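Long-range contact in uncharacterized protein (Thermus thermophilus HB8, PDB 6SCE), which acts as a CRISPR-associated DNA nuclease of type III defence, switched on by cyclic oligoadenylate: residues Ala583-Pro597 with Asn602-Val616. Sequence-based numbering, arbitrary orientation.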
ATOM      1  N   ALA A 583      -6.243  -4.739   2.845  1.00 30.26           N
ATOM      2  CA  ALA A 583      -7.390  -4.356   3.655  1.00 30.01           C
ATOM      3  C   ALA A 583      -8.682  -4.492   2.841  1.00 30.96           C
ATOM      4  O   ALA A 583      -8.676  -4.482   1.603  1.00 31.84           O
ATOM      5  CB  ALA A 583      -7.225  -2.931   4.174  1.00 29.91           C
ATOM      6  N   ARG A 584      -9.802  -4.608   3.545  1.00 33.46           N
ATOM      7  CA  ARG A 584     -11.092  -4.686   2.875  1.00 35.89           C
ATOM      8  C   ARG A 584     -12.112  -3.829   3.600  1.00 33.83           C
ATOM      9  O   ARG A 584     -11.898  -3.416   4.734  1.00 30.46           O
ATOM     10  CB  ARG A 584     -11.606  -6.132   2.844  1.00 40.47           C
ATOM     11  CG  ARG A 584     -10.678  -7.140   2.187  1.00 43.11           C
ATOM     12  CD  ARG A 584     -10.564  -6.946   0.688  1.00 46.93           C
ATOM     13  NE  ARG A 584      -9.597  -7.900   0.137  1.00 51.18           N
ATOM     14  CZ  ARG A 584      -9.865  -9.169  -0.182  1.00 57.79           C
ATOM     15  NH1 ARG A 584     -11.099  -9.675  -0.050  1.00 57.93           N
ATOM     16  NH2 ARG A 584      -8.885  -9.948  -0.648  1.00 56.51           N
ATOM     17  N   GLY A 585     -13.225  -3.578   2.925  1.00 33.28           N
ATOM     18  CA  GLY A 585     -14.318  -2.826   3.529  1.00 35.84           C
ATOM     19  C   GLY A 585     -15.542  -3.734   3.558  1.00 34.95           C
ATOM     20  O   GLY A 585     -15.868  -4.352   2.555  1.00 39.58           O
ATOM     21  N   LEU A 586     -16.182  -3.833   4.713  1.00 36.07           N
ATOM     22  CA  LEU A 586     -17.409  -4.612   4.836  1.00 36.82           C
ATOM     23  C   LEU A 586     -18.579  -3.631   4.774  1.00 37.44           C
ATOM     24  O   LEU A 586     -18.672  -2.724   5.589  1.00 37.10           O
ATOM     25  CB  LEU A 586     -17.415  -5.387   6.138  1.00 38.71           C
ATOM     26  CG  LEU A 586     -18.609  -6.333   6.326  1.00 39.71           C
ATOM     27  CD1 LEU A 586     -18.561  -7.449   5.304  1.00 44.82           C
ATOM     28  CD2 LEU A 586     -18.607  -6.871   7.751  1.00 40.29           C
HETATM   29  N   MSE A 587     -19.444  -3.817   3.787  1.00 38.32           N
HETATM   30  CA  MSE A 587     -20.543  -2.893   3.537  1.00 41.86           C
HETATM   31  C   MSE A 587     -21.799  -3.647   3.886  1.00 42.40           C
HETATM   32  O   MSE A 587     -22.116  -4.642   3.235  1.00 46.50           O
HETATM   33  CB  MSE A 587     -20.548  -2.482   2.064  1.00 44.65           C
HETATM   34  CG  MSE A 587     -19.162  -2.157   1.513  1.00 46.31           C
HETATM   35 SE   MSE A 587     -18.612  -0.410   2.219  1.00 44.00          SE
HETATM   36  CE  MSE A 587     -19.687   0.744   1.055  1.00 44.27           C
ATOM     37  N   VAL A 588     -22.498  -3.213   4.935  1.00 43.23           N
ATOM     38  CA  VAL A 588     -23.684  -3.936   5.440  1.00 47.43           C
ATOM     39  C   VAL A 588     -24.926  -3.049   5.397  1.00 47.67           C
ATOM     40  O   VAL A 588     -24.951  -1.943   5.980  1.00 44.97           O
ATOM     41  CB  VAL A 588     -23.517  -4.415   6.905  1.00 48.62           C
ATOM     42  CG1 VAL A 588     -24.726  -5.265   7.347  1.00 48.66           C
ATOM     43  CG2 VAL A 588     -22.232  -5.209   7.071  1.00 44.76           C
ATOM     44  N   ALA A 589     -25.955  -3.543   4.716  1.00 52.08           N
ATOM     45  CA  ALA A 589     -27.255  -2.869   4.659  1.00 52.05           C
ATOM     46  C   ALA A 589     -28.292  -3.627   5.483  1.00 54.88           C
ATOM     47  O   ALA A 589     -28.320  -4.852   5.485  1.00 50.43           O
ATOM     48  CB  ALA A 589     -27.730  -2.756   3.219  1.00 54.89           C
ATOM     49  N   ARG A 590     -29.147  -2.894   6.186  1.00 58.07           N
ATOM     50  CA  ARG A 590     -30.328  -3.502   6.806  1.00 61.78           C
ATOM     51  C   ARG A 590     -31.157  -4.195   5.726  1.00 59.59           C
ATOM     52  O   ARG A 590     -31.479  -5.382   5.849  1.00 54.81           O
ATOM     53  CB  ARG A 590     -31.170  -2.442   7.517  1.00 65.58           C
ATOM     54  CG  ARG A 590     -32.268  -3.022   8.387  1.00 69.60           C
ATOM     55  CD  ARG A 590     -33.333  -1.987   8.719  1.00 72.32           C
ATOM     56  NE  ARG A 590     -34.616  -2.640   8.965  1.00 76.77           N
ATOM     57  CZ  ARG A 590     -35.529  -2.927   8.037  1.00 75.07           C
ATOM     58  NH1 ARG A 590     -36.656  -3.529   8.403  1.00 79.20           N
ATOM     59  NH2 ARG A 590     -35.339  -2.619   6.758  1.00 74.11           N
ATOM     60  N   ARG A 591     -31.452  -3.450   4.658  1.00 62.01           N
ATOM     61  CA  ARG A 591     -32.239  -3.957   3.531  1.00 68.85           C
ATOM     62  C   ARG A 591     -31.573  -3.678   2.176  1.00 62.28           C
ATOM     63  O   ARG A 591     -31.372  -2.523   1.797  1.00 57.93           O
ATOM     64  CB  ARG A 591     -33.639  -3.319   3.551  1.00 75.65           C
ATOM     65  CG  ARG A 591     -34.689  -4.015   2.681  1.00 80.76           C
ATOM     66  CD  ARG A 591     -35.102  -5.403   3.170  1.00 84.71           C
ATOM     67  NE  ARG A 591     -35.447  -5.447   4.598  1.00 90.40           N
ATOM     68  CZ  ARG A 591     -36.324  -6.284   5.161  1.00 90.38           C
ATOM     69  NH1 ARG A 591     -36.992  -7.188   4.442  1.00 89.28           N
ATOM     70  NH2 ARG A 591     -36.533  -6.216   6.473  1.00 87.31           N
ATOM     71  N   TRP A 592     -31.253  -4.737   1.439  1.00 61.55           N
ATOM     72  CA  TRP A 592     -30.799  -4.590   0.060  1.00 66.75           C
ATOM     73  C   TRP A 592     -31.989  -4.686  -0.893  1.00 70.76           C
ATOM     74  O   TRP A 592     -32.800  -5.601  -0.778  1.00 67.75           O
ATOM     75  CB  TRP A 592     -29.762  -5.658  -0.315  1.00 67.89           C
ATOM     76  CG  TRP A 592     -29.023  -5.273  -1.569  1.00 73.00           C
ATOM     77  CD1 TRP A 592     -29.434  -5.463  -2.862  1.00 72.92           C
ATOM     78  CD2 TRP A 592     -27.767  -4.590  -1.647  1.00 72.74           C
ATOM     79  NE1 TRP A 592     -28.506  -4.952  -3.736  1.00 73.15           N
ATOM     80  CE2 TRP A 592     -27.473  -4.406  -3.017  1.00 73.85           C
ATOM     81  CE3 TRP A 592     -26.862  -4.116  -0.694  1.00 70.17           C
ATOM     82  CZ2 TRP A 592     -26.310  -3.769  -3.454  1.00 70.69           C
ATOM     83  CZ3 TRP A 592     -25.708  -3.488  -1.130  1.00 69.97           C
ATOM     84  CH2 TRP A 592     -25.445  -3.317  -2.497  1.00 69.65           C
ATOM     85  N   ARG A 593     -32.059  -3.757  -1.847  1.00 78.51           N
ATOM     86  CA  ARG A 593     -33.129  -3.728  -2.852  1.00 82.29           C
ATOM     87  C   ARG A 593     -32.623  -3.850  -4.289  1.00 86.18           C
ATOM     88  O   ARG A 593     -32.850  -4.874  -4.935  1.00 90.67           O
ATOM     89  CB  ARG A 593     -33.952  -2.451  -2.699  1.00 81.97           C
ATOM     90  CG  ARG A 593     -34.904  -2.542  -1.526  1.00 88.93           C
ATOM     91  CD  ARG A 593     -35.288  -1.192  -0.958  1.00 91.66           C
ATOM     92  NE  ARG A 593     -35.808  -1.350   0.399  1.00 94.28           N
ATOM     93  CZ  ARG A 593     -36.275  -0.359   1.153  1.00 95.58           C
ATOM     94  NH1 ARG A 593     -36.308   0.890   0.694  1.00 93.74           N
ATOM     95  NH2 ARG A 593     -36.718  -0.625   2.376  1.00 96.98           N
ATOM     96  N   GLY A 594     -31.935  -2.815  -4.772  1.00 85.20           N
ATOM     97  CA  GLY A 594     -31.673  -2.635  -6.204  1.00 82.73           C
ATOM     98  C   GLY A 594     -30.790  -3.662  -6.900  1.00 83.23           C
ATOM     99  O   GLY A 594     -30.781  -4.852  -6.551  1.00 79.59           O
ATOM    100  N   ALA A 595     -30.046  -3.193  -7.901  1.00 78.86           N
ATOM    101  CA  ALA A 595     -29.156  -4.057  -8.678  1.00 76.29           C
ATOM    102  C   ALA A 595     -28.070  -4.692  -7.799  1.00 77.29           C
ATOM    103  O   ALA A 595     -27.909  -4.313  -6.634  1.00 69.44           O
ATOM    104  CB  ALA A 595     -28.516  -3.260  -9.806  1.00 77.12           C
ATOM    105  N   PRO A 596     -27.332  -5.678  -8.347  1.00 79.84           N
ATOM    106  CA  PRO A 596     -26.099  -6.109  -7.681  1.00 78.56           C
ATOM    107  C   PRO A 596     -25.192  -4.921  -7.333  1.00 70.35           C
ATOM    108  O   PRO A 596     -25.260  -3.885  -8.010  1.00 66.62           O
ATOM    109  CB  PRO A 596     -25.415  -7.008  -8.735  1.00 79.84           C
ATOM    110  CG  PRO A 596     -26.295  -6.984  -9.954  1.00 81.97           C
ATOM    111  CD  PRO A 596     -27.650  -6.545  -9.494  1.00 79.87           C
ATOM    112  N   PRO A 597     -24.346  -5.064  -6.291  1.00 67.20           N
ATOM    113  CA  PRO A 597     -23.418  -3.983  -5.922  1.00 64.67           C
ATOM    114  C   PRO A 597     -22.403  -3.669  -7.038  1.00 60.14           C
ATOM    115  O   PRO A 597     -22.101  -4.538  -7.860  1.00 58.24           O
ATOM    116  CB  PRO A 597     -22.705  -4.523  -4.676  1.00 65.09           C
ATOM    117  CG  PRO A 597     -22.908  -5.997  -4.687  1.00 66.40           C
ATOM    118  CD  PRO A 597     -24.119  -6.299  -5.515  1.00 66.17           C
ATOM    119  N   ASN A 602     -11.989  -4.435  -3.377  1.00 41.55           N
ATOM    120  CA  ASN A 602     -11.661  -4.494  -1.945  1.00 42.45           C
ATOM    121  C   ASN A 602     -12.852  -4.320  -1.011  1.00 39.36           C
ATOM    122  O   ASN A 602     -12.664  -4.205   0.189  1.00 38.53           O
ATOM    123  CB  ASN A 602     -10.517  -3.527  -1.583  1.00 41.24           C
ATOM    124  CG  ASN A 602     -10.921  -2.071  -1.610  1.00 41.87           C
ATOM    125  OD1 ASN A 602     -11.996  -1.717  -2.070  1.00 43.63           O
ATOM    126  ND2 ASN A 602     -10.020  -1.198  -1.126  1.00 42.03           N
ATOM    127  N   LEU A 603     -14.067  -4.320  -1.539  1.00 40.17           N
ATOM    128  CA  LEU A 603     -15.260  -4.242  -0.670  1.00 40.98           C
ATOM    129  C   LEU A 603     -16.086  -5.521  -0.757  1.00 43.60           C
ATOM    130  O   LEU A 603     -16.055  -6.200  -1.778  1.00 44.36           O
ATOM    131  CB  LEU A 603     -16.117  -3.046  -1.033  1.00 39.66           C
ATOM    132  CG  LEU A 603     -15.393  -1.703  -1.118  1.00 41.05           C
ATOM    133  CD1 LEU A 603     -16.353  -0.612  -1.573  1.00 41.96           C
ATOM    134  CD2 LEU A 603     -14.781  -1.344   0.229  1.00 39.28           C
ATOM    135  N   VAL A 604     -16.779  -5.845   0.333  1.00 41.00           N
ATOM    136  CA  VAL A 604     -17.661  -7.012   0.425  1.00 44.01           C
ATOM    137  C   VAL A 604     -19.032  -6.471   0.863  1.00 45.78           C
ATOM    138  O   VAL A 604     -19.116  -5.651   1.776  1.00 43.12           O
ATOM    139  CB  VAL A 604     -17.130  -8.044   1.451  1.00 45.34           C
ATOM    140  CG1 VAL A 604     -18.113  -9.192   1.667  1.00 46.97           C
ATOM    141  CG2 VAL A 604     -15.780  -8.588   1.014  1.00 44.15           C
ATOM    142  N   TYR A 605     -20.087  -6.897   0.174  1.00 46.70           N
ATOM    143  CA  TYR A 605     -21.432  -6.374   0.400  1.00 48.28           C
ATOM    144  C   TYR A 605     -22.306  -7.426   1.064  1.00 49.99           C
ATOM    145  O   TYR A 605     -22.401  -8.558   0.576  1.00 47.00           O
ATOM    146  CB  TYR A 605     -22.054  -5.961  -0.922  1.00 47.99           C
ATOM    147  CG  TYR A 605     -21.419  -4.726  -1.491  1.00 48.87           C
ATOM    148  CD1 TYR A 605     -20.302  -4.809  -2.317  1.00 48.66           C
ATOM    149  CD2 TYR A 605     -21.917  -3.478  -1.187  1.00 48.49           C
ATOM    150  CE1 TYR A 605     -19.721  -3.665  -2.838  1.00 49.19           C
ATOM    151  CE2 TYR A 605     -21.346  -2.335  -1.700  1.00 52.80           C
ATOM    152  CZ  TYR A 605     -20.246  -2.431  -2.522  1.00 48.42           C
ATOM    153  OH  TYR A 605     -19.695  -1.276  -3.018  1.00 50.33           O
HETATM  154  N   MSE A 606     -22.935  -7.051   2.176  1.00 48.11           N
HETATM  155  CA  MSE A 606     -23.816  -7.965   2.908  1.00 49.78           C
HETATM  156  C   MSE A 606     -25.085  -7.274   3.321  1.00 48.33           C
HETATM  157  O   MSE A 606     -25.183  -6.035   3.310  1.00 48.70           O
HETATM  158  CB  MSE A 606     -23.121  -8.481   4.163  1.00 48.76           C
HETATM  159  CG  MSE A 606     -21.846  -9.239   3.822  1.00 47.97           C
HETATM  160 SE   MSE A 606     -21.135 -10.032   5.449  1.00 50.51          SE
HETATM  161  CE  MSE A 606     -22.153 -11.740   5.485  1.00 54.82           C
ATOM    162  N   ALA A 607     -26.081  -8.073   3.702  1.00 53.22           N
ATOM    163  CA  ALA A 607     -27.361  -7.520   4.120  1.00 56.33           C
ATOM    164  C   ALA A 607     -28.113  -8.428   5.093  1.00 55.57           C
ATOM    165  O   ALA A 607     -28.043  -9.656   5.005  1.00 52.17           O
ATOM    166  CB  ALA A 607     -28.219  -7.212   2.903  1.00 58.54           C
ATOM    167  N   LEU A 608     -28.815  -7.798   6.030  1.00 58.98           N
ATOM    168  CA  LEU A 608     -29.657  -8.515   6.982  1.00 60.42           C
ATOM    169  C   LEU A 608     -30.819  -9.168   6.230  1.00 61.48           C
ATOM    170  O   LEU A 608     -31.102 -10.356   6.426  1.00 62.35           O
ATOM    171  CB  LEU A 608     -30.146  -7.592   8.102  1.00 59.16           C
ATOM    172  CG  LEU A 608     -29.207  -7.466   9.304  1.00 60.71           C
ATOM    173  CD1 LEU A 608     -27.827  -6.974   8.885  1.00 61.18           C
ATOM    174  CD2 LEU A 608     -29.789  -6.537  10.360  1.00 59.15           C
ATOM    175  N   GLU A 609     -31.462  -8.396   5.354  1.00 64.77           N
ATOM    176  CA  GLU A 609     -32.458  -8.933   4.422  1.00 68.82           C
ATOM    177  C   GLU A 609     -32.220  -8.425   3.007  1.00 65.84           C
ATOM    178  O   GLU A 609     -31.720  -7.315   2.809  1.00 65.47           O
ATOM    179  CB  GLU A 609     -33.876  -8.544   4.854  1.00 69.11           C
ATOM    180  CG  GLU A 609     -34.320  -9.082   6.206  1.00 71.23           C
ATOM    181  CD  GLU A 609     -34.401 -10.599   6.265  1.00 74.05           C
ATOM    182  OE1 GLU A 609     -34.433 -11.263   5.201  1.00 76.53           O
ATOM    183  OE2 GLU A 609     -34.431 -11.136   7.394  1.00 75.04           O
ATOM    184  N   GLY A 610     -32.585  -9.245   2.026  1.00 67.53           N
ATOM    185  CA  GLY A 610     -32.575  -8.830   0.628  1.00 66.37           C
ATOM    186  C   GLY A 610     -31.294  -9.184  -0.094  1.00 70.11           C
ATOM    187  O   GLY A 610     -30.338  -9.693   0.497  1.00 64.34           O
ATOM    188  N   GLY A 611     -31.293  -8.935  -1.396  1.00 73.80           N
ATOM    189  CA  GLY A 611     -30.116  -9.165  -2.216  1.00 77.77           C
ATOM    190  C   GLY A 611     -29.691 -10.612  -2.420  1.00 80.48           C
ATOM    191  O   GLY A 611     -28.612 -10.857  -2.963  1.00 79.38           O
ATOM    192  N   GLU A 612     -30.511 -11.580  -2.003  1.00 82.05           N
ATOM    193  CA  GLU A 612     -30.263 -12.969  -2.383  1.00 83.79           C
ATOM    194  C   GLU A 612     -30.262 -12.975  -3.903  1.00 80.49           C
ATOM    195  O   GLU A 612     -31.093 -12.314  -4.526  1.00 81.47           O
ATOM    196  CB  GLU A 612     -31.348 -13.928  -1.867  1.00 86.39           C
ATOM    197  CG  GLU A 612     -31.360 -14.172  -0.364  1.00 89.28           C
ATOM    198  CD  GLU A 612     -32.061 -13.074   0.430  1.00 92.76           C
ATOM    199  OE1 GLU A 612     -32.911 -12.349  -0.142  1.00 89.00           O
ATOM    200  OE2 GLU A 612     -31.757 -12.935   1.636  1.00 92.43           O
ATOM    201  N   GLY A 613     -29.311 -13.679  -4.500  1.00 80.40           N
ATOM    202  CA  GLY A 613     -29.256 -13.797  -5.953  1.00 81.99           C
ATOM    203  C   GLY A 613     -28.892 -12.534  -6.716  1.00 88.29           C
ATOM    204  O   GLY A 613     -29.205 -12.422  -7.904  1.00 91.78           O
ATOM    205  N   VAL A 614     -28.251 -11.571  -6.048  1.00 86.58           N
ATOM    206  CA  VAL A 614     -27.571 -10.477  -6.749  1.00 84.39           C
ATOM    207  C   VAL A 614     -26.164 -10.280  -6.182  1.00 81.59           C
ATOM    208  O   VAL A 614     -25.639  -9.172  -6.192  1.00 83.77           O
ATOM    209  CB  VAL A 614     -28.376  -9.149  -6.732  1.00 85.21           C
ATOM    210  CG1 VAL A 614     -29.666  -9.301  -7.521  1.00 84.33           C
ATOM    211  CG2 VAL A 614     -28.675  -8.688  -5.315  1.00 84.83           C
ATOM    212  N   GLY A 615     -25.560 -11.365  -5.696  1.00 78.33           N
ATOM    213  CA  GLY A 615     -24.190 -11.335  -5.180  1.00 79.11           C
ATOM    214  C   GLY A 615     -24.056 -10.943  -3.715  1.00 77.65           C
ATOM    215  O   GLY A 615     -23.020 -11.190  -3.101  1.00 81.54           O
ATOM    216  N   VAL A 616     -25.105 -10.350  -3.148  1.00 72.46           N
ATOM    217  CA  VAL A 616     -25.050  -9.799  -1.799  1.00 64.80           C
ATOM    218  C   VAL A 616     -25.203 -10.938  -0.819  1.00 62.58           C
ATOM    219  O   VAL A 616     -26.119 -11.747  -0.953  1.00 66.02           O
ATOM    220  CB  VAL A 616     -26.182  -8.784  -1.553  1.00 63.30           C
ATOM    221  CG1 VAL A 616     -26.141  -8.259  -0.120  1.00 62.37           C
ATOM    222  CG2 VAL A 616     -26.105  -7.639  -2.556  1.00 65.31           C
TER
HETATM  223  O   HOH W   1      -7.263  -2.543   0.116  1.00 33.12           O
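Met587, on strand 584-589, and Pro597, from the loop beyond it, cover opposite faces of Tyr605 on the adjacent parallel strand 603-607. A short connection without a helix joins the two in a mixed sheet, with strand 551-558 on the far side of 584-589, in a domain consistent with a PD-(D/E)XK-type nuclease. Pro597's compact, rigid ring holds CB over the centre of one face, a CH-pi contact 3.4 Å from the Tyr605 ring centroid; Met587 CG, opposite its own carbonyl carbon (chi1 -44°), lies off-centre over the other. Tyr605 OH is hydrogen-bonded to Ser600 OG. Backbone bonds hold the register, Met587 N reaching Val604 O at 2.7 Å. Gly585 gives Leu603 CD2 room, 3.6 Å from Gly585 CA, where a side chain would clash. On the other face Leu586 CD1 meets Met606 SE at 3.6 Å, under helix 499-513.

After the chain turns its corner at 590 and 591, Trp592, with CG opposite the backbone N (chi1 -164°), lays its indole against Val616 CG2, 3.6 Å from the five-membered ring's centroid. A leucine in place of Trp592 would probably leave Val616 CG2 without its aromatic face and Ala595 O with Arg565 but no indole donor. Arg591 lays its guanidinium over Glu609 CB, their charged ends apart. Trp592 NE1 donates to Ala595 O at 3.0 Å, the oxygen lying in the indole plane.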